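PDB 3MCZ: O-methyltransferase from Burkholderia thailandensis, which probably transfers a methyl group from S-adenosyl-L-methionine to an oxygen atom of a small-molecule acceptor, most likely working as a dimer. Local coordinates for residues F177-G188 with H201-D210; H190-R199 with T221-V231. All coordinates share one frame; numbering follows the deposited sequence.

Contact 1 of 2, residues F177-G188 with H201-D210; sequences FARARTVIDLAG and HPQLTGQIWD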
loop_
_atom_site.group_PDB
_atom_site.type_symbol
_atom_site.label_atom_id
_atom_site.label_comp_id
_atom_site.label_asym_id
_atom_site.label_seq_id
_atom_site.Cartn_x
_atom_site.Cartn_y
_atom_site.Cartn_z
ATOM N N PHE A 177 3.550 -40.995 3.976
ATOM C CA PHE A 177 3.769 -41.359 2.564
ATOM C C PHE A 177 4.616 -42.605 2.373
ATOM O O PHE A 177 4.473 -43.255 1.357
ATOM C CB PHE A 177 4.389 -40.194 1.778
ATOM C CG PHE A 177 3.445 -39.042 1.580
ATOM C CD1 PHE A 177 2.285 -39.197 0.833
ATOM C CD2 PHE A 177 3.689 -37.811 2.174
ATOM C CE1 PHE A 177 1.391 -38.165 0.695
ATOM C CE2 PHE A 177 2.781 -36.744 2.008
ATOM C CZ PHE A 177 1.645 -36.915 1.262
ATOM N N ALA A 178 5.438 -42.967 3.369
ATOM C CA ALA A 178 6.492 -43.987 3.208
ATOM C C ALA A 178 5.896 -45.363 2.871
ATOM O O ALA A 178 6.441 -46.067 2.046
ATOM C CB ALA A 178 7.356 -44.096 4.496
ATOM N N ARG A 179 4.756 -45.712 3.484
ATOM C CA ARG A 179 4.116 -47.010 3.262
ATOM C C ARG A 179 2.793 -46.891 2.481
ATOM O O ARG A 179 2.043 -47.867 2.357
ATOM C CB ARG A 179 3.858 -47.719 4.595
ATOM C CG ARG A 179 5.081 -47.992 5.490
ATOM C CD ARG A 179 5.887 -49.177 5.051
ATOM N NE ARG A 179 6.979 -49.513 5.990
ATOM C CZ ARG A 179 8.045 -50.264 5.679
ATOM N NH1 ARG A 179 8.184 -50.780 4.449
ATOM N NH2 ARG A 179 8.990 -50.511 6.595
ATOM N N ALA A 180 2.502 -45.689 2.000
ATOM C CA ALA A 180 1.321 -45.411 1.203
ATOM C C ALA A 180 1.605 -45.875 -0.257
ATOM O O ALA A 180 2.769 -46.076 -0.657
ATOM C CB ALA A 180 1.018 -43.946 1.238
ATOM N N ARG A 181 0.535 -46.099 -1.014
ATOM C CA ARG A 181 0.634 -46.355 -2.447
ATOM C C ARG A 181 -0.091 -45.355 -3.294
ATOM O O ARG A 181 0.318 -45.100 -4.407
ATOM C CB ARG A 181 0.080 -47.743 -2.767
ATOM C CG ARG A 181 0.899 -48.855 -2.196
ATOM C CD ARG A 181 2.343 -48.833 -2.707
ATOM N NE ARG A 181 2.479 -48.936 -4.178
ATOM C CZ ARG A 181 2.453 -50.079 -4.870
ATOM N NH1 ARG A 181 2.285 -51.256 -4.261
ATOM N NH2 ARG A 181 2.584 -50.043 -6.189
ATOM N N THR A 182 -1.202 -44.820 -2.788
ATOM C CA THR A 182 -2.028 -43.926 -3.578
ATOM C C THR A 182 -2.357 -42.654 -2.820
ATOM O O THR A 182 -2.526 -42.668 -1.587
ATOM C CB THR A 182 -3.355 -44.582 -3.979
ATOM O OG1 THR A 182 -4.019 -45.064 -2.797
ATOM C CG2 THR A 182 -3.107 -45.741 -5.002
ATOM N N VAL A 183 -2.426 -41.569 -3.592
ATOM C CA VAL A 183 -2.704 -40.235 -3.113
ATOM C C VAL A 183 -3.750 -39.551 -4.009
ATOM O O VAL A 183 -3.671 -39.597 -5.247
ATOM C CB VAL A 183 -1.440 -39.327 -3.147
ATOM C CG1 VAL A 183 -1.750 -37.935 -2.520
ATOM C CG2 VAL A 183 -0.270 -39.963 -2.486
ATOM N N ILE A 184 -4.686 -38.858 -3.380
ATOM C CA ILE A 184 -5.631 -37.993 -4.058
ATOM C C ILE A 184 -5.418 -36.540 -3.572
ATOM O O ILE A 184 -5.439 -36.284 -2.365
ATOM C CB ILE A 184 -7.059 -38.485 -3.792
ATOM C CG1 ILE A 184 -7.312 -39.776 -4.539
ATOM C CG2 ILE A 184 -8.069 -37.429 -4.144
ATOM C CD1 ILE A 184 -8.674 -40.385 -4.293
ATOM N N ASP A 185 -5.160 -35.620 -4.509
ATOM C CA ASP A 185 -4.952 -34.174 -4.225
ATOM C C ASP A 185 -6.234 -33.418 -4.648
ATOM O O ASP A 185 -6.490 -33.190 -5.846
ATOM C CB ASP A 185 -3.726 -33.669 -5.015
ATOM C CG ASP A 185 -3.171 -32.324 -4.517
ATOM O OD1 ASP A 185 -3.580 -31.819 -3.426
ATOM O OD2 ASP A 185 -2.281 -31.773 -5.229
ATOM N N LEU A 186 -7.028 -33.037 -3.665
ATOM C CA LEU A 186 -8.318 -32.424 -3.902
ATOM C C LEU A 186 -8.127 -30.908 -4.113
ATOM O O LEU A 186 -7.504 -30.232 -3.302
ATOM C CB LEU A 186 -9.277 -32.708 -2.745
ATOM C CG LEU A 186 -9.679 -34.180 -2.475
ATOM C CD1 LEU A 186 -10.419 -34.263 -1.113
ATOM C CD2 LEU A 186 -10.501 -34.814 -3.607
ATOM N N ALA A 187 -8.642 -30.377 -5.218
ATOM C CA ALA A 187 -8.447 -28.958 -5.491
ATOM C C ALA A 187 -6.953 -28.721 -5.680
ATOM O O ALA A 187 -6.425 -27.665 -5.295
ATOM C CB ALA A 187 -8.988 -28.089 -4.336
ATOM N N GLY A 188 -6.275 -29.714 -6.256
ATOM C CA GLY A 188 -4.817 -29.743 -6.275
ATOM C C GLY A 188 -4.206 -28.633 -7.099
ATOM O O GLY A 188 -3.050 -28.248 -6.871
ATOM N N HIS A 201 8.823 -40.275 -3.440
ATOM C CA HIS A 201 8.250 -41.559 -3.045
ATOM C C HIS A 201 7.856 -42.355 -4.285
ATOM O O HIS A 201 6.706 -42.299 -4.727
ATOM C CB HIS A 201 7.028 -41.326 -2.135
ATOM C CG HIS A 201 7.355 -40.658 -0.828
ATOM N ND1 HIS A 201 7.929 -41.321 0.238
ATOM C CD2 HIS A 201 7.201 -39.372 -0.427
ATOM C CE1 HIS A 201 8.088 -40.476 1.246
ATOM N NE2 HIS A 201 7.666 -39.290 0.863
ATOM N N PRO A 202 8.811 -43.118 -4.870
ATOM C CA PRO A 202 8.590 -43.731 -6.188
ATOM C C PRO A 202 7.469 -44.762 -6.241
ATOM O O PRO A 202 6.996 -45.091 -7.330
ATOM C CB PRO A 202 9.940 -44.399 -6.489
ATOM C CG PRO A 202 10.890 -43.781 -5.603
ATOM C CD PRO A 202 10.182 -43.329 -4.392
ATOM N N GLN A 203 7.062 -45.290 -5.085
ATOM C CA GLN A 203 5.965 -46.246 -5.027
ATOM C C GLN A 203 4.581 -45.629 -5.189
ATOM O O GLN A 203 3.582 -46.359 -5.280
ATOM C CB GLN A 203 6.009 -47.033 -3.708
ATOM C CG GLN A 203 5.375 -46.359 -2.497
ATOM C CD GLN A 203 6.154 -45.218 -1.873
ATOM O OE1 GLN A 203 7.276 -44.846 -2.283
ATOM N NE2 GLN A 203 5.559 -44.659 -0.823
ATOM N N LEU A 204 4.487 -44.303 -5.142
ATOM C CA LEU A 204 3.183 -43.639 -5.124
ATOM C C LEU A 204 2.674 -43.334 -6.557
ATOM O O LEU A 204 3.441 -42.992 -7.451
ATOM C CB LEU A 204 3.257 -42.303 -4.345
ATOM C CG LEU A 204 3.534 -42.319 -2.841
ATOM C CD1 LEU A 204 3.591 -40.898 -2.272
ATOM C CD2 LEU A 204 2.473 -43.118 -2.118
ATOM N N THR A 205 1.371 -43.459 -6.735
ATOM C CA THR A 205 0.664 -42.867 -7.867
ATOM C C THR A 205 -0.393 -41.896 -7.328
ATOM O O THR A 205 -0.766 -41.943 -6.149
ATOM C CB THR A 205 0.014 -43.953 -8.763
ATOM O OG1 THR A 205 -0.867 -44.740 -7.979
ATOM C CG2 THR A 205 1.076 -44.861 -9.461
ATOM N N GLY A 206 -0.848 -40.975 -8.179
ATOM C CA GLY A 206 -1.604 -39.831 -7.718
ATOM C C GLY A 206 -2.748 -39.467 -8.634
ATOM O O GLY A 206 -2.714 -39.757 -9.839
ATOM N N GLN A 207 -3.785 -38.874 -8.056
ATOM C CA GLN A 207 -4.874 -38.228 -8.837
ATOM C C GLN A 207 -5.022 -36.793 -8.354
ATOM O O GLN A 207 -4.895 -36.517 -7.136
ATOM C CB GLN A 207 -6.195 -38.955 -8.652
ATOM C CG GLN A 207 -6.130 -40.429 -9.037
ATOM C CD GLN A 207 -7.470 -41.124 -8.928
ATOM O OE1 GLN A 207 -8.408 -40.581 -8.370
ATOM N NE2 GLN A 207 -7.569 -42.317 -9.487
ATOM N N ILE A 208 -5.238 -35.886 -9.304
ATOM C CA ILE A 208 -5.565 -34.523 -8.997
ATOM C C ILE A 208 -7.041 -34.358 -9.385
ATOM O O ILE A 208 -7.434 -34.673 -10.512
ATOM C CB ILE A 208 -4.707 -33.494 -9.807
ATOM C CG1 ILE A 208 -3.189 -33.665 -9.546
ATOM C CG2 ILE A 208 -5.115 -32.080 -9.432
ATOM C CD1 ILE A 208 -2.353 -33.103 -10.658
ATOM N N TRP A 209 -7.830 -33.875 -8.429
ATOM C CA TRP A 209 -9.280 -33.603 -8.569
ATOM C C TRP A 209 -9.465 -32.103 -8.454
ATOM O O TRP A 209 -9.303 -31.539 -7.372
ATOM C CB TRP A 209 -10.070 -34.259 -7.429
ATOM C CG TRP A 209 -10.097 -35.797 -7.422
ATOM C CD1 TRP A 209 -9.192 -36.646 -7.997
ATOM C CD2 TRP A 209 -11.080 -36.628 -6.803
ATOM N NE1 TRP A 209 -9.553 -37.948 -7.779
ATOM C CE2 TRP A 209 -10.713 -37.971 -7.054
ATOM C CE3 TRP A 209 -12.241 -36.370 -6.075
ATOM C CZ2 TRP A 209 -11.469 -39.059 -6.595
ATOM C CZ3 TRP A 209 -12.990 -37.441 -5.609
ATOM C CH2 TRP A 209 -12.604 -38.776 -5.881
ATOM N N ASP A 210 -9.810 -31.448 -9.559
ATOM C CA ASP A 210 -10.028 -29.999 -9.553
ATOM C C ASP A 210 -10.937 -29.583 -10.726
ATOM O O ASP A 210 -11.450 -30.437 -11.446
ATOM C CB ASP A 210 -8.683 -29.263 -9.623
ATOM C CG ASP A 210 -8.720 -27.892 -8.962
ATOM O OD1 ASP A 210 -9.837 -27.318 -8.786
ATOM O OD2 ASP A 210 -7.630 -27.378 -8.614
HETATM O O HOH W 1 0.425 -46.816 -6.496
HETATM O O HOH W 2 2.534 -47.877 -7.813
#
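Strands 182-186 and 205-210 are the two parallel strands of the first beta-alpha-beta unit in the Rossmann-like methyltransferase domain, with Val-183 opposite Gly-206 and Asp-185 opposite Ile-208. Backbone bonds alternate between them, from Thr-205 N to Arg-181 O, through Val-183 N to Thr-205 O, to Trp-209 N on Asp-185 O. The segment 182-188, Thr-Val-Ile-Asp-Leu-Ala-Gly, opens the first glycine-rich motif of class I methyltransferases, which runs on to Gly-191; in relatives the loop after this strand and the acidic end of the next, here Asp-210, border the cofactor, and the same is likely here. On the sheet face carrying Ile-184, Leu-186 and Trp-209, Ile-184 holds CG2 over one face of the indole, 3.9 Å from the centroid of the five-membered ring of Trp-209, while CD1 lies above the same face, near Trp-209 CZ2. A hydrogen bond from Trp-209 NE1 to Gln-207 OE1, 2.9 Å and in the ring plane, fixes the rotation of the indole. Lys-236 adds a cation-pi contact to this ring. Where the strands begin, Leu-204 sends CD1 to Phe-177 CD1 and CD2 to Ala-180 CB. Gln-203 turns back at chi2 (-74°), which brings its amide NE2 to Ala-180 O at 3.1 Å, while its backbone O takes Arg-181 NE at 3.0 Å; water 2 links that same oxygen to Arg-181 NH2. His-201, whose NE2 is hydrogen-bonded to Ser-172 O, takes Phe-177 CB, not the phenyl ring, over its imidazole face: a CH-pi contact 3.6 Å from the centroid, with the two rings inclined at 38°.

Contact 2 of 2, residues H190-R199 with T221-V231; sequences HGTYLAQVLR and TIHAHDLGGRV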
loop_
_atom_site.group_PDB
_atom_site.type_symbol
_atom_site.label_atom_id
_atom_site.label_comp_id
_atom_site.label_asym_id
_atom_site.label_seq_id
_atom_site.Cartn_x
_atom_site.Cartn_y
_atom_site.Cartn_z
ATOM N N HIS A 190 -2.363 -26.203 -9.240
ATOM C CA HIS A 190 -1.038 -26.230 -9.869
ATOM C C HIS A 190 -0.383 -27.598 -9.671
ATOM O O HIS A 190 0.257 -28.137 -10.582
ATOM C CB HIS A 190 -0.137 -25.097 -9.358
ATOM C CG HIS A 190 -0.143 -24.929 -7.874
ATOM N ND1 HIS A 190 0.620 -25.711 -7.037
ATOM C CD2 HIS A 190 -0.812 -24.061 -7.076
ATOM C CE1 HIS A 190 0.418 -25.337 -5.784
ATOM N NE2 HIS A 190 -0.456 -24.344 -5.779
ATOM N N GLY A 191 -0.586 -28.168 -8.487
ATOM C CA GLY A 191 -0.258 -29.562 -8.241
ATOM C C GLY A 191 1.136 -29.798 -7.707
ATOM O O GLY A 191 1.646 -30.934 -7.776
ATOM N N THR A 192 1.748 -28.744 -7.155
ATOM C CA THR A 192 3.136 -28.830 -6.746
ATOM C C THR A 192 3.300 -29.769 -5.548
ATOM O O THR A 192 4.309 -30.461 -5.467
ATOM C CB THR A 192 3.743 -27.427 -6.473
ATOM O OG1 THR A 192 3.622 -26.640 -7.671
ATOM C CG2 THR A 192 5.183 -27.522 -6.137
ATOM N N TYR A 193 2.323 -29.815 -4.642
ATOM C CA TYR A 193 2.453 -30.710 -3.487
ATOM C C TYR A 193 2.483 -32.165 -3.977
ATOM O O TYR A 193 3.367 -32.928 -3.604
ATOM C CB TYR A 193 1.332 -30.537 -2.475
ATOM C CG TYR A 193 1.287 -29.176 -1.767
ATOM C CD1 TYR A 193 0.618 -28.084 -2.336
ATOM C CD2 TYR A 193 1.889 -28.997 -0.537
ATOM C CE1 TYR A 193 0.574 -26.853 -1.691
ATOM C CE2 TYR A 193 1.866 -27.765 0.118
ATOM C CZ TYR A 193 1.199 -26.692 -0.460
ATOM O OH TYR A 193 1.157 -25.464 0.193
ATOM N N LEU A 194 1.537 -32.535 -4.824
ATOM C CA LEU A 194 1.471 -33.926 -5.272
ATOM C C LEU A 194 2.711 -34.338 -6.043
ATOM O O LEU A 194 3.260 -35.408 -5.801
ATOM C CB LEU A 194 0.240 -34.149 -6.123
ATOM C CG LEU A 194 0.081 -35.598 -6.585
ATOM C CD1 LEU A 194 -0.122 -36.518 -5.365
ATOM C CD2 LEU A 194 -1.062 -35.726 -7.534
ATOM N N ALA A 195 3.153 -33.479 -6.966
ATOM C CA ALA A 195 4.299 -33.768 -7.787
ATOM C C ALA A 195 5.547 -33.976 -6.930
ATOM O O ALA A 195 6.314 -34.913 -7.165
ATOM C CB ALA A 195 4.521 -32.636 -8.823
ATOM N N GLN A 196 5.764 -33.113 -5.938
ATOM C CA GLN A 196 6.962 -33.208 -5.124
ATOM C C GLN A 196 6.902 -34.444 -4.231
ATOM O O GLN A 196 7.926 -35.066 -3.967
ATOM C CB GLN A 196 7.159 -31.944 -4.289
ATOM C CG GLN A 196 7.783 -30.805 -5.061
ATOM C CD GLN A 196 9.278 -30.726 -4.854
ATOM O OE1 GLN A 196 9.770 -29.852 -4.137
ATOM N NE2 GLN A 196 10.011 -31.645 -5.462
ATOM N N VAL A 197 5.706 -34.779 -3.772
ATOM C CA VAL A 197 5.470 -35.978 -2.969
ATOM C C VAL A 197 5.803 -37.215 -3.835
ATOM O O VAL A 197 6.544 -38.071 -3.404
ATOM C CB VAL A 197 4.000 -36.059 -2.465
ATOM C CG1 VAL A 197 3.704 -37.447 -1.864
ATOM C CG2 VAL A 197 3.704 -34.946 -1.383
ATOM N N LEU A 198 5.290 -37.280 -5.067
ATOM C CA LEU A 198 5.571 -38.437 -5.936
ATOM C C LEU A 198 7.064 -38.561 -6.281
ATOM O O LEU A 198 7.582 -39.666 -6.349
ATOM C CB LEU A 198 4.695 -38.416 -7.193
ATOM C CG LEU A 198 3.339 -39.161 -7.115
ATOM C CD1 LEU A 198 2.637 -38.920 -5.775
ATOM C CD2 LEU A 198 2.420 -38.822 -8.304
ATOM N N ARG A 199 7.767 -37.448 -6.448
ATOM C CA ARG A 199 9.186 -37.481 -6.823
ATOM C C ARG A 199 10.007 -38.191 -5.779
ATOM O O ARG A 199 10.894 -38.983 -6.091
ATOM C CB ARG A 199 9.746 -36.067 -6.960
ATOM C CG ARG A 199 9.385 -35.378 -8.280
ATOM C CD ARG A 199 10.628 -34.905 -9.041
ATOM N NE ARG A 199 10.852 -33.463 -8.882
ATOM C CZ ARG A 199 11.613 -32.894 -7.941
ATOM N NH1 ARG A 199 11.721 -31.567 -7.922
ATOM N NH2 ARG A 199 12.277 -33.627 -7.034
ATOM N N THR A 221 2.926 -28.942 -14.615
ATOM C CA THR A 221 3.584 -29.494 -13.419
ATOM C C THR A 221 3.928 -30.976 -13.595
ATOM O O THR A 221 5.059 -31.376 -13.380
ATOM C CB THR A 221 2.711 -29.306 -12.192
ATOM O OG1 THR A 221 2.524 -27.901 -11.972
ATOM C CG2 THR A 221 3.334 -29.942 -10.947
ATOM N N ILE A 222 2.946 -31.780 -13.984
ATOM C CA ILE A 222 3.148 -33.227 -14.164
ATOM C C ILE A 222 4.290 -33.545 -15.119
ATOM O O ILE A 222 5.148 -34.353 -14.790
ATOM C CB ILE A 222 1.872 -33.937 -14.674
ATOM C CG1 ILE A 222 0.769 -33.935 -13.621
ATOM C CG2 ILE A 222 2.153 -35.375 -15.076
ATOM C CD1 ILE A 222 -0.614 -34.236 -14.224
ATOM N N HIS A 223 4.288 -32.936 -16.312
ATOM C CA HIS A 223 5.352 -33.170 -17.278
ATOM C C HIS A 223 6.680 -32.581 -16.801
ATOM O O HIS A 223 7.742 -33.159 -17.050
ATOM C CB HIS A 223 4.991 -32.577 -18.654
ATOM C CG HIS A 223 6.120 -32.599 -19.642
ATOM N ND1 HIS A 223 6.869 -31.478 -19.951
ATOM C CD2 HIS A 223 6.630 -33.606 -20.394
ATOM C CE1 HIS A 223 7.779 -31.792 -20.853
ATOM N NE2 HIS A 223 7.661 -33.078 -21.135
ATOM N N ALA A 224 6.615 -31.438 -16.125
ATOM C CA ALA A 224 7.815 -30.765 -15.614
ATOM C C ALA A 224 8.586 -31.651 -14.644
ATOM O O ALA A 224 9.818 -31.590 -14.598
ATOM C CB ALA A 224 7.445 -29.459 -14.941
ATOM N N HIS A 225 7.860 -32.471 -13.876
ATOM C CA HIS A 225 8.480 -33.415 -12.949
ATOM C C HIS A 225 8.601 -34.839 -13.498
ATOM O O HIS A 225 8.924 -35.761 -12.752
ATOM C CB HIS A 225 7.673 -33.468 -11.665
ATOM C CG HIS A 225 7.621 -32.175 -10.915
ATOM N ND1 HIS A 225 6.925 -31.084 -11.366
ATOM C CD2 HIS A 225 8.119 -31.829 -9.703
ATOM C CE1 HIS A 225 7.025 -30.103 -10.486
ATOM N NE2 HIS A 225 7.740 -30.532 -9.462
ATOM N N ASP A 226 8.327 -35.030 -14.787
ATOM C CA ASP A 226 8.400 -36.356 -15.420
ATOM C C ASP A 226 7.486 -37.393 -14.760
ATOM O O ASP A 226 7.916 -38.521 -14.544
ATOM C CB ASP A 226 9.835 -36.914 -15.390
ATOM C CG ASP A 226 10.790 -36.155 -16.279
ATOM O OD1 ASP A 226 10.451 -35.871 -17.457
ATOM O OD2 ASP A 226 11.912 -35.868 -15.802
ATOM N N LEU A 227 6.236 -37.032 -14.467
ATOM C CA LEU A 227 5.332 -37.934 -13.732
ATOM C C LEU A 227 4.154 -38.437 -14.584
ATOM O O LEU A 227 3.118 -38.860 -14.052
ATOM C CB LEU A 227 4.786 -37.208 -12.500
ATOM C CG LEU A 227 5.809 -36.820 -11.438
ATOM C CD1 LEU A 227 5.089 -35.914 -10.420
ATOM C CD2 LEU A 227 6.429 -38.071 -10.766
ATOM N N GLY A 228 4.327 -38.406 -15.905
ATOM C CA GLY A 228 3.268 -38.730 -16.848
ATOM C C GLY A 228 2.455 -39.971 -16.531
ATOM O O GLY A 228 1.227 -39.905 -16.443
ATOM N N GLY A 229 3.126 -41.096 -16.344
ATOM C CA GLY A 229 2.409 -42.332 -16.067
ATOM C C GLY A 229 2.003 -42.540 -14.614
ATOM O O GLY A 229 1.543 -43.615 -14.268
ATOM N N ARG A 230 2.177 -41.543 -13.752
ATOM C CA ARG A 230 1.929 -41.755 -12.312
ATOM C C ARG A 230 0.799 -40.909 -11.734
ATOM O O ARG A 230 0.380 -41.147 -10.589
ATOM C CB ARG A 230 3.221 -41.523 -11.548
ATOM C CG ARG A 230 4.290 -42.559 -11.917
ATOM C CD ARG A 230 5.592 -42.285 -11.209
ATOM N NE ARG A 230 5.397 -42.318 -9.770
ATOM C CZ ARG A 230 6.235 -41.815 -8.866
ATOM N NH1 ARG A 230 7.336 -41.163 -9.242
ATOM N NH2 ARG A 230 5.942 -41.916 -7.583
ATOM N N VAL A 231 0.340 -39.917 -12.512
ATOM C CA VAL A 231 -0.695 -38.970 -12.092
ATOM C C VAL A 231 -1.772 -38.918 -13.154
ATOM O O VAL A 231 -1.486 -38.934 -14.367
ATOM C CB VAL A 231 -0.123 -37.539 -11.836
ATOM C CG1 VAL A 231 -1.185 -36.609 -11.263
ATOM C CG2 VAL A 231 1.011 -37.585 -10.865
HETATM O O HOH W 3 10.093 -40.602 -8.318
#
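Ala-195 CB stands almost exactly over the centre of the His-225 imidazole, 3.7 Å from the centroid and 5° off the ring normal, a CH-pi contact. The ring is fixed from its own chain: His-225 ND1 donates to Thr-221 O at 2.8 Å, an oxygen that also receives His-225 N. Arg-199, bent at chi2 and chi3, crosses the histidine at about a right angle and sets NE near the ring plane, 3.3 Å from His-225 CD2. Here helix 192-200, the connection between strands 182-186 and 205-210 in this Rossmann-like domain, packs against the end of helix 215-224, where a Schellman motif with Asp-226 as its C-prime residue turns the chain toward strand 231-235. That turn delivers Leu-227, whose CD1 presses on Ala-195 CB and, more tightly, on Ala-195 CA at 3.5 Å. At the N-terminal end of helix 192-200, Thr-221 OG1 donates to His-190 O at 2.7 Å from above the carbonyl plane, a hydroxyl shared with Ala-217 O of its own helix, while its CG2 lies against Ala-195 CB. Arg-230 slides past Leu-198 in the opposite direction, its guanidinium face over Leu-198 CB; NH2 donates to Leu-198 O at 3.0 Å and also binds Leu-204 O.

Overall arrangement
The two contacts show how successive strands and helices of a Rossmann-like domain are knitted together: their segments alternate along the chain, and their centres lie about 10 Å apart. Helix 192-200 of contact 2 bridges the strands of contact 1, with Leu-194 packing on Val-183 and Ile-208, and Val-197 on Leu-204. Arg-230 joins the two directly, since Gly-206 N lies 2.7 Å from Arg-230 O and Leu-204 O lies 2.7 Å from Arg-230 NH2. At the other end of the strands, contact 1 runs into the loop through Gly-188 toward His-190 in contact 2; by analogy with related methyltransferases, this end probably faces the S-adenosylmethionine pocket.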